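Local coordinates for oligopeptide-binding protein oppA (Lactococcus lactis, PDB 3DRF) that binds oligopeptides in a voluminous cavity, closing over them like a Venus fly-trap, and serves the OppABCDF ABC transporter in peptide uptake, at residues G33-A38 against K271-N276; I235-N240 against I253-V258. One frame throughout, in Å; residues are numbered along the deposited sequence.

Contact 1: G33-A38 against K271-N276; sequences GNLKVA and KYDIIN
K36 O is gripped by two consecutive amides of the facing segment: D273 N at 2.8 Å and, more weakly, I274 N at 3.4 Å. The D273 side chain bonds in the reverse direction: OD2 accepts the K36 amide N (2.9 Å) through its anti lone pair. Its CG stands beside its own backbone N (chi1 -62°), which turns the carboxylate back to the edge of strand 34-40, where L35 CD1 packs against OD2. The other oxygen, OD1, forms a salt bridge with R551. Farther along, regular parallel pairing takes over: A38 N bonds to I274 O, and A38 O receives N276 N at 2.9 Å. V37 CG1 lies against the CB and CG2 of I274 on one face of the sheet. On the other face A38 CB sits squarely over the Y272 ring, 3.5 Å from the centroid, in a CH-pi contact, while K271 CG lies on the ring's opposite face. Y272 OH bonds to E256. With an alanine at this position, A38 CB and K271 CG would probably lose the ring between them, and E256 its hydroxyl partner. K36 NZ reaches back weakly to K271 O, and also bonds to S270 O. A carboxylate thus stands in for a backbone acceptor where the parallel pairing begins, and R551 probably stabilises its negative charge.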
loop_
_atom_site.group_PDB
_atom_site.type_symbol
_atom_site.label_atom_id
_atom_site.label_comp_id
_atom_site.label_asym_id
_atom_site.label_seq_id
_atom_site.Cartn_x
_atom_site.Cartn_y
_atom_site.Cartn_z
ATOM N N GLY A 33 -28.730 1.665 15.064
ATOM C CA GLY A 33 -28.636 0.311 14.574
ATOM C C GLY A 33 -27.317 -0.410 14.809
ATOM O O GLY A 33 -26.395 0.136 15.372
ATOM N N ASN A 34 -27.277 -1.637 14.335
ATOM C CA ASN A 34 -26.115 -2.512 14.484
ATOM C C ASN A 34 -25.696 -2.995 13.106
ATOM O O ASN A 34 -26.297 -3.844 12.547
ATOM C CB ASN A 34 -26.457 -3.680 15.430
ATOM C CG ASN A 34 -26.822 -3.154 16.843
ATOM O OD1 ASN A 34 -26.011 -2.653 17.562
ATOM N ND2 ASN A 34 -28.067 -3.239 17.188
ATOM N N LEU A 35 -24.633 -2.398 12.606
ATOM C CA LEU A 35 -24.187 -2.625 11.231
ATOM C C LEU A 35 -23.244 -3.811 11.167
ATOM O O LEU A 35 -22.482 -4.019 12.051
ATOM C CB LEU A 35 -23.473 -1.345 10.732
ATOM C CG LEU A 35 -23.037 -1.296 9.248
ATOM C CD1 LEU A 35 -24.266 -1.014 8.389
ATOM C CD2 LEU A 35 -22.050 -0.163 9.072
ATOM N N LYS A 36 -23.333 -4.553 10.095
ATOM C CA LYS A 36 -22.474 -5.704 9.878
ATOM C C LYS A 36 -21.663 -5.488 8.600
ATOM O O LYS A 36 -22.225 -5.396 7.540
ATOM C CB LYS A 36 -23.312 -6.987 9.723
ATOM C CG LYS A 36 -24.024 -7.380 11.079
ATOM C CD LYS A 36 -24.617 -8.708 10.916
ATOM C CE LYS A 36 -25.700 -8.483 9.945
ATOM N NZ LYS A 36 -26.542 -9.759 9.726
ATOM N N VAL A 37 -20.347 -5.428 8.724
ATOM C CA VAL A 37 -19.439 -5.187 7.612
ATOM C C VAL A 37 -18.424 -6.315 7.526
ATOM O O VAL A 37 -18.029 -6.860 8.498
ATOM C CB VAL A 37 -18.670 -3.825 7.822
ATOM C CG1 VAL A 37 -17.916 -3.413 6.548
ATOM C CG2 VAL A 37 -19.626 -2.701 8.202
ATOM N N ALA A 38 -18.006 -6.635 6.314
ATOM C CA ALA A 38 -16.883 -7.528 6.070
ATOM C C ALA A 38 -15.870 -6.949 5.074
ATOM O O ALA A 38 -16.172 -6.131 4.260
ATOM C CB ALA A 38 -17.373 -8.952 5.605
ATOM N N LYS A 271 -25.949 -11.804 5.499
ATOM C CA LYS A 271 -24.990 -11.939 6.576
ATOM C C LYS A 271 -24.215 -10.619 6.841
ATOM O O LYS A 271 -23.882 -10.334 7.966
ATOM C CB LYS A 271 -24.018 -13.069 6.275
ATOM C CG LYS A 271 -22.987 -13.447 7.379
ATOM C CD LYS A 271 -22.269 -14.731 7.033
ATOM C CE LYS A 271 -21.055 -14.989 7.893
ATOM N NZ LYS A 271 -21.465 -15.340 9.173
ATOM N N TYR A 272 -23.971 -9.853 5.781
ATOM C CA TYR A 272 -23.300 -8.543 5.865
ATOM C C TYR A 272 -24.116 -7.470 5.184
ATOM O O TYR A 272 -24.675 -7.721 4.147
ATOM C CB TYR A 272 -21.886 -8.623 5.265
ATOM C CG TYR A 272 -21.039 -9.665 5.978
ATOM C CD1 TYR A 272 -20.674 -9.493 7.320
ATOM C CD2 TYR A 272 -20.593 -10.809 5.345
ATOM C CE1 TYR A 272 -19.929 -10.405 7.955
ATOM C CE2 TYR A 272 -19.847 -11.736 6.020
ATOM C CZ TYR A 272 -19.511 -11.529 7.317
ATOM O OH TYR A 272 -18.770 -12.439 8.015
ATOM N N ASP A 273 -24.139 -6.289 5.746
ATOM C CA ASP A 273 -24.712 -5.112 5.119
ATOM C C ASP A 273 -23.818 -4.548 4.033
ATOM O O ASP A 273 -24.289 -4.012 3.066
ATOM C CB ASP A 273 -24.991 -4.009 6.148
ATOM C CG ASP A 273 -25.986 -4.426 7.198
ATOM O OD1 ASP A 273 -27.108 -4.752 6.785
ATOM O OD2 ASP A 273 -25.694 -4.406 8.375
ATOM N N ILE A 274 -22.514 -4.649 4.235
ATOM C CA ILE A 274 -21.496 -4.071 3.321
ATOM C C ILE A 274 -20.369 -5.081 3.253
ATOM O O ILE A 274 -20.001 -5.595 4.263
ATOM C CB ILE A 274 -20.966 -2.758 3.918
ATOM C CG1 ILE A 274 -22.093 -1.702 4.092
ATOM C CG2 ILE A 274 -19.799 -2.216 3.085
ATOM C CD1 ILE A 274 -21.664 -0.459 4.783
ATOM N N ILE A 275 -19.812 -5.328 2.061
ATOM C CA ILE A 275 -18.523 -6.017 1.908
ATOM C C ILE A 275 -17.561 -5.196 1.054
ATOM O O ILE A 275 -17.873 -4.813 -0.022
ATOM C CB ILE A 275 -18.667 -7.450 1.283
ATOM C CG1 ILE A 275 -19.721 -8.310 2.052
ATOM C CG2 ILE A 275 -17.290 -8.107 1.250
ATOM C CD1 ILE A 275 -19.917 -9.680 1.488
ATOM N N ASN A 276 -16.409 -4.910 1.638
ATOM C CA ASN A 276 -15.321 -4.170 0.967
ATOM C C ASN A 276 -14.259 -5.123 0.452
ATOM O O ASN A 276 -14.082 -6.186 0.973
ATOM C CB ASN A 276 -14.726 -3.137 1.955
ATOM C CG ASN A 276 -15.707 -2.003 2.224
ATOM O OD1 ASN A 276 -16.188 -1.392 1.300
ATOM N ND2 ASN A 276 -16.015 -1.771 3.485
#

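Contact 2: I235-N240 against I253-V258; sequences IKYVPN and ITYEVV
Y237 CG lies beside its backbone N (chi1 -77°), and with chi2 at -73° the CE2 edge of the ring is placed 4.2 Å from Y255 CB. Y255 has a first torsion of -145°, away from a staggered position, and its ring leads away from strand 235-239; the two tyrosines meet ring edge to CB, not as a ring stack. Of the Y237 side chain, CB comes nearest to I253 O (3.3 Å), which lies at the ring edge, in its plane. Over one face of this ring, close to its centre, stands I235 CG2, two residues back on the same strand. I253 adds its CB against Y237 CB at 4.1 Å, so that I235, Y237, I253 and Y255 form one largely apolar face of an antiparallel pair. I235 with Y255 and Y237 with I253 are the hydrogen-bonded pairs. In the first, I235 N to Y255 O and Y255 N to I235 O both measure 2.9 Å; in the second, Y237 N reaches I253 O at 2.8 Å and I253 N reaches Y237 O at 3.1 Å. K236 and T254 make the non-hydrogen-bonded pair between them on the opposite face, with K236 CG and T254 CG2 4.3 Å apart and the lysine end leading away. Both tyrosines are buried, and their hydroxyls have partners: M62 O for Y237 OH and N276 ND2 for Y255 OH. Strands 224-230, 234-239 and 252-258 form a three-stranded antiparallel meander in chain order, of which this pair is the second connection. Helix 57-62 lies over the tyrosine face, with F59 on I235 and T61 and M62 on Y255; strand 224-230 flanks strand 234-239, strand 34-40 flanks strand 252-258, and F224 touches both Y237 and I253.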
loop_
_atom_site.group_PDB
_atom_site.type_symbol
_atom_site.label_atom_id
_atom_site.label_comp_id
_atom_site.label_asym_id
_atom_site.label_seq_id
_atom_site.Cartn_x
_atom_site.Cartn_y
_atom_site.Cartn_z
ATOM N N ILE A 235 -13.667 -7.624 14.602
ATOM C CA ILE A 235 -13.683 -6.527 15.565
ATOM C C ILE A 235 -15.156 -6.158 15.864
ATOM O O ILE A 235 -15.939 -6.026 14.971
ATOM C CB ILE A 235 -13.072 -5.240 14.960
ATOM C CG1 ILE A 235 -11.681 -5.490 14.326
ATOM C CG2 ILE A 235 -13.024 -4.110 16.015
ATOM C CD1 ILE A 235 -11.237 -4.394 13.348
ATOM N N LYS A 236 -15.480 -5.989 17.128
ATOM C CA LYS A 236 -16.765 -5.382 17.556
ATOM C C LYS A 236 -16.476 -3.961 17.982
ATOM O O LYS A 236 -15.801 -3.699 18.942
ATOM C CB LYS A 236 -17.485 -6.125 18.728
ATOM C CG LYS A 236 -18.982 -5.596 18.898
ATOM C CD LYS A 236 -19.681 -5.972 20.178
ATOM C CE LYS A 236 -20.906 -5.058 20.434
ATOM N NZ LYS A 236 -21.198 -4.679 21.852
ATOM N N TYR A 237 -17.049 -3.048 17.245
ATOM C CA TYR A 237 -16.927 -1.641 17.530
ATOM C C TYR A 237 -18.164 -1.060 18.267
ATOM O O TYR A 237 -19.323 -1.366 17.919
ATOM C CB TYR A 237 -16.819 -0.912 16.218
ATOM C CG TYR A 237 -15.487 -0.950 15.484
ATOM C CD1 TYR A 237 -14.403 -0.223 15.966
ATOM C CD2 TYR A 237 -15.346 -1.591 14.265
ATOM C CE1 TYR A 237 -13.180 -0.173 15.229
ATOM C CE2 TYR A 237 -14.147 -1.547 13.561
ATOM C CZ TYR A 237 -13.088 -0.839 14.057
ATOM O OH TYR A 237 -11.918 -0.707 13.382
ATOM N N VAL A 238 -17.907 -0.213 19.263
ATOM C CA VAL A 238 -18.960 0.551 19.955
ATOM C C VAL A 238 -18.543 2.006 19.944
ATOM O O VAL A 238 -17.371 2.286 19.695
ATOM C CB VAL A 238 -19.159 0.053 21.453
ATOM C CG1 VAL A 238 -19.513 -1.442 21.412
ATOM C CG2 VAL A 238 -17.892 0.302 22.278
ATOM N N PRO A 239 -19.433 2.952 20.212
ATOM C CA PRO A 239 -19.005 4.350 20.128
ATOM C C PRO A 239 -17.912 4.666 21.161
ATOM O O PRO A 239 -17.903 4.137 22.245
ATOM C CB PRO A 239 -20.288 5.102 20.487
ATOM C CG PRO A 239 -21.405 4.189 19.953
ATOM C CD PRO A 239 -20.908 2.825 20.385
ATOM N N ASN A 240 -16.996 5.524 20.742
ATOM C CA ASN A 240 -15.971 6.083 21.621
ATOM C C ASN A 240 -16.501 7.382 22.239
ATOM O O ASN A 240 -16.624 8.337 21.588
ATOM C CB ASN A 240 -14.693 6.361 20.782
ATOM C CG ASN A 240 -13.662 7.169 21.535
ATOM O OD1 ASN A 240 -13.702 7.318 22.723
ATOM N ND2 ASN A 240 -12.710 7.671 20.812
ATOM N N ILE A 253 -20.891 -1.588 15.304
ATOM C CA ILE A 253 -20.456 -2.138 14.024
ATOM C C ILE A 253 -19.640 -3.390 14.248
ATOM O O ILE A 253 -18.735 -3.333 15.015
ATOM C CB ILE A 253 -19.555 -1.129 13.215
ATOM C CG1 ILE A 253 -20.262 0.198 12.977
ATOM C CG2 ILE A 253 -19.095 -1.794 11.848
ATOM C CD1 ILE A 253 -19.325 1.390 12.555
ATOM N N THR A 254 -19.946 -4.486 13.573
ATOM C CA THR A 254 -19.076 -5.651 13.591
ATOM C C THR A 254 -18.332 -5.639 12.238
ATOM O O THR A 254 -18.884 -5.306 11.195
ATOM C CB THR A 254 -19.871 -6.940 13.826
ATOM O OG1 THR A 254 -20.800 -7.118 12.746
ATOM C CG2 THR A 254 -20.590 -6.822 15.155
ATOM N N TYR A 255 -17.061 -5.954 12.278
ATOM C CA TYR A 255 -16.239 -5.936 11.059
ATOM C C TYR A 255 -15.462 -7.249 11.032
ATOM O O TYR A 255 -14.721 -7.504 11.933
ATOM C CB TYR A 255 -15.303 -4.708 11.051
ATOM C CG TYR A 255 -15.031 -4.074 9.678
ATOM C CD1 TYR A 255 -14.834 -4.829 8.554
ATOM C CD2 TYR A 255 -14.978 -2.734 9.539
ATOM C CE1 TYR A 255 -14.573 -4.243 7.334
ATOM C CE2 TYR A 255 -14.729 -2.143 8.318
ATOM C CZ TYR A 255 -14.540 -2.914 7.226
ATOM O OH TYR A 255 -14.339 -2.334 6.010
ATOM N N GLU A 256 -15.705 -8.074 10.011
ATOM C CA GLU A 256 -15.218 -9.448 9.949
ATOM C C GLU A 256 -14.475 -9.715 8.656
ATOM O O GLU A 256 -14.862 -9.180 7.656
ATOM C CB GLU A 256 -16.405 -10.472 10.077
ATOM C CG GLU A 256 -17.274 -10.318 11.319
ATOM C CD GLU A 256 -18.285 -11.442 11.454
ATOM O OE1 GLU A 256 -18.568 -12.194 10.540
ATOM O OE2 GLU A 256 -18.775 -11.518 12.555
ATOM N N VAL A 257 -13.620 -10.675 8.569
ATOM C CA VAL A 257 -13.156 -11.143 7.263
ATOM C C VAL A 257 -14.143 -12.188 6.739
ATOM O O VAL A 257 -14.850 -12.842 7.513
ATOM C CB VAL A 257 -11.689 -11.677 7.246
ATOM C CG1 VAL A 257 -10.692 -10.527 7.470
ATOM C CG2 VAL A 257 -11.494 -12.808 8.244
ATOM N N VAL A 258 -14.268 -12.251 5.433
ATOM C CA VAL A 258 -15.037 -13.257 4.709
ATOM C C VAL A 258 -14.285 -13.742 3.474
ATOM O O VAL A 258 -13.614 -12.962 2.798
ATOM C CB VAL A 258 -16.413 -12.715 4.282
ATOM C CG1 VAL A 258 -16.249 -11.566 3.297
ATOM C CG2 VAL A 258 -17.256 -13.827 3.677
#

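Overall arrangement
Contacts 1 and 2 belong to one mixed five-stranded sheet, ordered 224-230, 234-239, 252-258, 34-40, 274-276, and their centres lie about 9 Å apart. Contact 2 joins strands close in sequence, whereas contact 1 brings the N-terminal strand against one more than 230 residues later and so encloses contact 2 in its loop. Strands 252-258 and 34-40 are the seam: V37 N and T254 O are 2.9 Å apart, and V37 CG1 packs 3.5 Å from Y255 CZ. Y272 and N276 of contact 1 reach past strand 34-40 to E256 and Y255 of contact 2. The centres of contacts 1 and 2 lie about 24 and 22 Å from the centre of the chain.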